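Side-chain contacts in binding component of ABC transporter (Wolinella succinogenes, PDB 3K4U), which probably serves as the extracellular solute-binding component of an ABC transporter and is captured here with lysine bound in its pocket: residues A148-E151 with V152-G155; V168-M171 with A172-G175; L222-R225 with W226-T230. All coordinates share one frame; numbering follows the deposited sequence.

Contact 1 (A148-E151 with V152-G155)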
loop_
_atom_site.group_PDB
_atom_site.type_symbol
_atom_site.label_atom_id
_atom_site.label_comp_id
_atom_site.label_asym_id
_atom_site.label_seq_id
_atom_site.Cartn_x
_atom_site.Cartn_y
_atom_site.Cartn_z
ATOM N N ALA E 148 -46.492 7.890 3.815
ATOM C CA ALA E 148 -46.001 7.394 5.088
ATOM C C ALA E 148 -45.556 8.549 5.917
ATOM O O ALA E 148 -46.030 8.725 7.025
ATOM C CB ALA E 148 -44.884 6.417 4.877
ATOM N N VAL E 149 -44.696 9.388 5.365
ATOM C CA VAL E 149 -44.256 10.547 6.130
ATOM C C VAL E 149 -45.361 11.517 6.496
ATOM O O VAL E 149 -45.308 12.112 7.583
ATOM C CB VAL E 149 -43.191 11.361 5.420
ATOM C CG1 VAL E 149 -41.946 11.386 6.267
ATOM C CG2 VAL E 149 -42.947 10.843 4.020
ATOM N N GLN E 150 -46.332 11.722 5.593
ATOM C CA GLN E 150 -47.484 12.583 5.901
ATOM C C GLN E 150 -48.029 12.309 7.282
ATOM O O GLN E 150 -48.372 13.238 7.982
ATOM C CB GLN E 150 -48.595 12.439 4.871
ATOM C CG GLN E 150 -48.404 13.290 3.616
ATOM C CD GLN E 150 -48.313 14.757 3.946
ATOM O OE1 GLN E 150 -49.152 15.290 4.674
ATOM N NE2 GLN E 150 -47.272 15.415 3.446
ATOM N N GLU E 151 -48.071 11.036 7.682
ATOM C CA GLU E 151 -48.524 10.649 9.027
ATOM C C GLU E 151 -47.708 11.281 10.175
ATOM O O GLU E 151 -48.265 11.658 11.218
ATOM C CB GLU E 151 -48.556 9.122 9.198
ATOM C CG GLU E 151 -49.290 8.332 8.137
ATOM C CD GLU E 151 -50.754 8.692 8.048
ATOM O OE1 GLU E 151 -51.467 8.565 9.074
ATOM O OE2 GLU E 151 -51.193 9.113 6.946
ATOM N N VAL E 152 -46.402 11.410 10.020
ATOM C CA VAL E 152 -45.677 12.101 11.066
ATOM C C VAL E 152 -45.869 13.638 10.915
ATOM O O VAL E 152 -46.125 14.345 11.923
ATOM C CB VAL E 152 -44.218 11.507 11.329
ATOM C CG1 VAL E 152 -43.673 10.720 10.113
ATOM C CG2 VAL E 152 -43.244 12.534 11.870
ATOM N N LEU E 153 -45.830 14.134 9.673
ATOM C CA LEU E 153 -46.230 15.538 9.392
ATOM C C LEU E 153 -47.638 15.899 9.880
ATOM O O LEU E 153 -47.894 17.038 10.288
ATOM C CB LEU E 153 -46.122 15.886 7.905
ATOM C CG LEU E 153 -44.707 16.213 7.426
ATOM C CD1 LEU E 153 -44.622 16.192 5.911
ATOM C CD2 LEU E 153 -44.247 17.533 7.976
ATOM N N ASN E 154 -48.540 14.919 9.842
ATOM C CA ASN E 154 -49.901 15.124 10.303
ATOM C C ASN E 154 -50.029 15.003 11.807
ATOM O O ASN E 154 -51.036 15.416 12.368
ATOM C CB ASN E 154 -50.871 14.169 9.592
ATOM C CG ASN E 154 -51.169 14.607 8.163
ATOM O OD1 ASN E 154 -50.835 15.726 7.763
ATOM N ND2 ASN E 154 -51.784 13.721 7.383
ATOM N N GLY E 155 -49.004 14.447 12.456
ATOM C CA GLY E 155 -49.066 14.172 13.895
ATOM C C GLY E 155 -50.005 13.010 14.215
ATOM O O GLY E 155 -50.698 13.030 15.231
#
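Val149 and Val152 meet along one side of the last turns of helix 145-154, which closes in a Schellman motif at Gly155. This is the packed side. The methyls CG1 of Val149 and CG1 of Val152 lie 4.3 Å apart, and the same Val152 CG1 also sits 3.3 Å from Val149 O, tucked against the carbonyl one turn back. Both valines rest on Phe160 of strand 159-163, which seats this helical face on the mixed sheet; Leu153, next along, leans on Leu179 and on Phe170 of helix 164-175. In the backbone beneath, Leu153 N donates to Val149 O at 3.0 Å with an N-H...O angle of 165°, while the bond from Val152 N to the same oxygen is weak.

The other flank is polar and looser. Gln150 bends at chi2 (-59°) after leaving with CG beside its own backbone N, and the bend lays its amide along the flank of the helix, beside Leu153. There NE2 passes 3.7 Å from Leu153 CD1, a plain van der Waals approach at the boundary between the two sides. Asn154 lies across from the same amide, the two planes turned 71° apart; the oxygens Gln150 OE1 and Asn154 OD1 come to 3.5 Å, and as both are acceptors they do not bond. Asn154 is exposed, and the bent side chain of Glu151 touches Lys156 and Ala157 just beyond the helix. In the backbone Asn154 N donates to Gln150 O. Gly155 follows with positive phi, a backbone shape that favours glycine; the turn is closed by Gly155 N donating to Val152 O at 2.9 Å.

Contact 2 (V168-M171 with A172-G175)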
loop_
_atom_site.group_PDB
_atom_site.type_symbol
_atom_site.label_atom_id
_atom_site.label_comp_id
_atom_site.label_asym_id
_atom_site.label_seq_id
_atom_site.Cartn_x
_atom_site.Cartn_y
_atom_site.Cartn_z
ATOM N N VAL E 168 -32.637 12.794 3.553
ATOM C CA VAL E 168 -32.044 14.121 3.338
ATOM C C VAL E 168 -32.744 14.919 2.231
ATOM O O VAL E 168 -32.911 16.107 2.358
ATOM C CB VAL E 168 -30.475 14.164 3.318
ATOM C CG1 VAL E 168 -29.885 12.832 3.328
ATOM C CG2 VAL E 168 -29.963 14.956 2.167
ATOM N N ALA E 169 -33.193 14.257 1.173
ATOM C CA ALA E 169 -33.903 14.952 0.100
ATOM C C ALA E 169 -35.263 15.432 0.596
ATOM O O ALA E 169 -35.726 16.522 0.254
ATOM C CB ALA E 169 -34.051 14.062 -1.098
ATOM N N PHE E 170 -35.894 14.623 1.432
ATOM C CA PHE E 170 -37.144 15.041 2.027
ATOM C C PHE E 170 -36.984 16.198 3.012
ATOM O O PHE E 170 -37.806 17.108 3.026
ATOM C CB PHE E 170 -37.830 13.862 2.687
ATOM C CG PHE E 170 -39.242 14.135 3.100
ATOM C CD1 PHE E 170 -40.301 13.748 2.288
ATOM C CD2 PHE E 170 -39.512 14.740 4.320
ATOM C CE1 PHE E 170 -41.605 13.967 2.674
ATOM C CE2 PHE E 170 -40.797 14.974 4.719
ATOM C CZ PHE E 170 -41.856 14.586 3.896
HETATM N N MSE E 171 -35.937 16.155 3.834
HETATM C CA MSE E 171 -35.630 17.227 4.772
HETATM C C MSE E 171 -35.471 18.544 4.065
HETATM O O MSE E 171 -35.833 19.577 4.603
HETATM C CB MSE E 171 -34.344 16.934 5.545
HETATM C CG MSE E 171 -34.510 16.018 6.750
HETATM SE SE MSE E 171 -35.950 16.589 7.952
HETATM C CE MSE E 171 -35.181 18.285 8.590
ATOM N N ALA E 172 -34.926 18.508 2.860
ATOM C CA ALA E 172 -34.685 19.725 2.102
ATOM C C ALA E 172 -35.978 20.332 1.612
ATOM O O ALA E 172 -36.187 21.532 1.756
ATOM C CB ALA E 172 -33.764 19.464 0.936
ATOM N N GLN E 173 -36.852 19.508 1.049
ATOM C CA GLN E 173 -38.065 20.028 0.442
ATOM C C GLN E 173 -39.127 20.481 1.441
ATOM O O GLN E 173 -39.650 21.584 1.305
ATOM C CB GLN E 173 -38.652 19.059 -0.589
ATOM C CG GLN E 173 -39.202 17.770 -0.020
ATOM C CD GLN E 173 -40.210 17.110 -0.942
ATOM O OE1 GLN E 173 -40.488 15.910 -0.815
ATOM N NE2 GLN E 173 -40.768 17.892 -1.879
ATOM N N LYS E 174 -39.449 19.664 2.440
ATOM C CA LYS E 174 -40.598 19.986 3.300
ATOM C C LYS E 174 -40.269 19.884 4.764
ATOM O O LYS E 174 -40.693 20.725 5.547
ATOM C CB LYS E 174 -41.800 19.085 2.991
ATOM C CG LYS E 174 -42.414 19.293 1.626
ATOM C CD LYS E 174 -43.537 18.297 1.387
ATOM C CE LYS E 174 -43.839 18.140 -0.097
ATOM N NZ LYS E 174 -44.903 17.123 -0.313
ATOM N N GLY E 175 -39.507 18.846 5.109
ATOM C CA GLY E 175 -39.171 18.519 6.491
ATOM C C GLY E 175 -38.385 19.539 7.302
ATOM O O GLY E 175 -38.548 19.578 8.518
#
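Phe170 and Gly175 are joined across a wider, pi-type turn that finishes helix 164-175. The backbone hydrogen bonds come first. Val168 O accepts from Ala172 N and Ala169 O from Gln173 N, both in ordinary alpha-helical spacing. Then the turn opens: Phe170 O takes two donors, Lys174 N at 3.1 Å and almost straight (178°), and Gly175 N one residue further on at 3.2 Å. One carbonyl thus ties down both of the last residues of the helix.

Van der Waals contacts account for the side chains. Met171, modelled as selenomethionine, curls at chi2 and chi3 and carries its tip to the glycine: CE lies 3.6 Å from Gly175 O, with SE 3.9 Å from Gly175 C. The same side chain touches Leu96 and His181, so this flank of the helix is set against strands 89-98 and 179-182. Ala169 and Ala172 instead meet the C-terminal tail, at Trp232 and Leu233 respectively.

The remaining pairing is mixed, polar oxygen beside aromatic carbon. Gln173 places CG between its backbone N and carbonyl carbon (chi1 68°), close to Phe170 O, and from there runs extended until its amide stands nearly upright to the phenyl plane, 85° apart. Its OE1 approaches the ring obliquely, 3.8 Å from Phe170 CD1.

Contact 3 (L222-R225 with W226-T230)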
loop_
_atom_site.group_PDB
_atom_site.type_symbol
_atom_site.label_atom_id
_atom_site.label_comp_id
_atom_site.label_asym_id
_atom_site.label_seq_id
_atom_site.Cartn_x
_atom_site.Cartn_y
_atom_site.Cartn_z
ATOM N N LEU E 222 -23.212 12.772 -11.551
ATOM C CA LEU E 222 -24.585 12.464 -11.265
ATOM C C LEU E 222 -24.798 12.501 -9.757
ATOM O O LEU E 222 -25.834 13.023 -9.297
ATOM C CB LEU E 222 -25.011 11.120 -11.873
ATOM C CG LEU E 222 -24.784 11.076 -13.386
ATOM C CD1 LEU E 222 -25.287 9.794 -13.961
ATOM C CD2 LEU E 222 -25.411 12.248 -14.100
ATOM N N TYR E 223 -23.817 11.987 -8.998
ATOM C CA TYR E 223 -23.913 11.955 -7.531
ATOM C C TYR E 223 -24.111 13.344 -6.907
ATOM O O TYR E 223 -25.051 13.573 -6.158
ATOM C CB TYR E 223 -22.723 11.243 -6.867
ATOM C CG TYR E 223 -22.939 11.137 -5.389
ATOM C CD1 TYR E 223 -23.724 10.102 -4.865
ATOM C CD2 TYR E 223 -22.435 12.114 -4.506
ATOM C CE1 TYR E 223 -23.989 10.018 -3.475
ATOM C CE2 TYR E 223 -22.710 12.054 -3.120
ATOM C CZ TYR E 223 -23.477 11.000 -2.612
ATOM O OH TYR E 223 -23.753 10.892 -1.253
ATOM N N GLU E 224 -23.225 14.261 -7.227
ATOM C CA GLU E 224 -23.335 15.635 -6.759
ATOM C C GLU E 224 -24.719 16.140 -7.111
ATOM O O GLU E 224 -25.496 16.554 -6.242
ATOM C CB GLU E 224 -22.241 16.528 -7.395
ATOM C CG GLU E 224 -20.911 16.535 -6.666
ATOM C CD GLU E 224 -20.556 17.909 -6.062
ATOM O OE1 GLU E 224 -19.433 18.420 -6.326
ATOM O OE2 GLU E 224 -21.397 18.484 -5.315
ATOM N N ARG E 225 -25.036 16.048 -8.395
ATOM C CA ARG E 225 -26.288 16.565 -8.908
ATOM C C ARG E 225 -27.506 16.163 -8.118
ATOM O O ARG E 225 -28.359 17.007 -7.945
ATOM C CB ARG E 225 -26.488 16.196 -10.369
ATOM C CG ARG E 225 -27.947 16.296 -10.798
ATOM C CD ARG E 225 -28.005 16.873 -12.164
ATOM N NE ARG E 225 -27.761 15.907 -13.216
ATOM C CZ ARG E 225 -26.728 15.948 -14.065
ATOM N NH1 ARG E 225 -26.615 15.040 -15.038
ATOM N NH2 ARG E 225 -25.797 16.896 -13.958
ATOM N N TRP E 226 -27.599 14.909 -7.652
ATOM C CA TRP E 226 -28.827 14.407 -7.013
ATOM C C TRP E 226 -28.778 14.303 -5.516
ATOM O O TRP E 226 -29.805 14.468 -4.833
ATOM C CB TRP E 226 -29.237 13.054 -7.592
ATOM C CG TRP E 226 -29.557 13.177 -9.027
ATOM C CD1 TRP E 226 -28.749 12.872 -10.062
ATOM C CD2 TRP E 226 -30.756 13.718 -9.592
ATOM N NE1 TRP E 226 -29.370 13.169 -11.250
ATOM C CE2 TRP E 226 -30.602 13.696 -10.991
ATOM C CE3 TRP E 226 -31.949 14.219 -9.049
ATOM C CZ2 TRP E 226 -31.601 14.143 -11.872
ATOM C CZ3 TRP E 226 -32.956 14.687 -9.936
ATOM C CH2 TRP E 226 -32.769 14.639 -11.328
ATOM N N PHE E 227 -27.586 14.043 -4.987
ATOM C CA PHE E 227 -27.472 13.730 -3.581
ATOM C C PHE E 227 -26.918 14.848 -2.730
ATOM O O PHE E 227 -26.945 14.768 -1.504
ATOM C CB PHE E 227 -26.556 12.558 -3.447
ATOM C CG PHE E 227 -27.162 11.295 -3.842
ATOM C CD1 PHE E 227 -27.911 10.573 -2.933
ATOM C CD2 PHE E 227 -26.967 10.792 -5.114
ATOM C CE1 PHE E 227 -28.450 9.383 -3.286
ATOM C CE2 PHE E 227 -27.523 9.568 -5.483
ATOM C CZ PHE E 227 -28.262 8.871 -4.577
ATOM N N VAL E 228 -26.374 15.871 -3.375
ATOM C CA VAL E 228 -25.709 16.932 -2.661
ATOM C C VAL E 228 -26.360 18.276 -2.957
ATOM O O VAL E 228 -26.867 18.949 -2.035
ATOM C CB VAL E 228 -24.210 16.953 -3.011
ATOM C CG1 VAL E 228 -23.574 18.297 -2.654
ATOM C CG2 VAL E 228 -23.508 15.769 -2.323
ATOM N N ASP E 229 -26.367 18.671 -4.231
ATOM C CA ASP E 229 -26.873 19.990 -4.535
ATOM C C ASP E 229 -28.389 20.029 -4.703
ATOM O O ASP E 229 -29.008 19.034 -5.050
ATOM C CB ASP E 229 -26.084 20.689 -5.650
ATOM C CG ASP E 229 -26.397 20.166 -7.036
ATOM O OD1 ASP E 229 -27.610 19.966 -7.340
ATOM O OD2 ASP E 229 -25.414 20.002 -7.823
ATOM N N THR E 230 -28.951 21.183 -4.448
ATOM C CA THR E 230 -30.363 21.380 -4.303
ATOM C C THR E 230 -31.212 21.811 -5.491
ATOM O O THR E 230 -32.393 21.903 -5.387
ATOM C CB THR E 230 -30.522 22.399 -3.213
ATOM O OG1 THR E 230 -29.420 23.303 -3.274
ATOM C CG2 THR E 230 -30.463 21.732 -1.910
#
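Glu224 O is gripped by two backbone donors at the end of helix 218-228: Val228 N at 3.1 Å and Asp229 N at 3.0 Å, reaching it from opposite faces of the carbonyl plane. The second bond is the straighter, at 169°, and it marks the wider pi-type turn in which the helix gives way to loop. One residue earlier Tyr223 O accepts from Phe227 N in a normal helical bond.

Two aromatic arrangements sit on this frame. Tyr223 and Phe227 have nearly parallel rings, 11° apart, but slid so far that they barely overlap, with centroids separated by 4.6 Å. What fills the tyrosine face is rather the root of the phenylalanine: Phe227 CB lies 3.7 Å from the Tyr223 centroid as a CH-pi contact. Val228 CG2 comes at the same ring obliquely, near Tyr223 CE2. On the outer side Val228 CG1 runs close to the carboxylate of Glu224, 3.4 Å from OE2.

Arg225 and Trp226 make the other pair, lying alongside each other. With CG opposite its own backbone N (chi1 161°), the arginine lays that methylene over the indole, Arg225 CG standing 3.6 Å from the centre of the five-membered ring of Trp226. Trp226 NE1 donates to Asp33 OD2, which also draws Arg225 NE in a long, weak ion pair; Asp33 thus ties the indole to helix 30-41 and holds Arg225 only loosely.

Phe227 meets Phe18 and Phe30 edge-to-face, and Trp226 packs on Phe30 and Trp232. The arrangement is that of an amphipathic helix ending in a pi-type turn, its buried side laid against helix 30-41, with Tyr223 and Phe227 reaching Ile89 of strand 89-98, in the solute-binding protein fold.

In the fold
All three contacts are helix ends, each partly buried. Contacts 1 and 2 belong to neighbouring helices and touch: Val149 CG2 lies 3.7 Å from Phe170 CE1, and Leu153 CD1 packs on Phe170 CZ. Both helices lean on the mixed sheet. Contact 3 stands apart, about 16 Å from contact 1 at the nearest atoms, and against helix 30-41; it approaches contact 2 to about 5 Å without touching, yet Trp232 packs on both. Contact 1 sets aliphatic packing against amides on the solvent side, contact 2 adds a folded selenomethionine and a glutamine beside a phenyl ring, contact 3 aromatic and CH-pi contacts. Contacts 2 and 3 share pi-type turns; contact 1 closes in a Schellman motif.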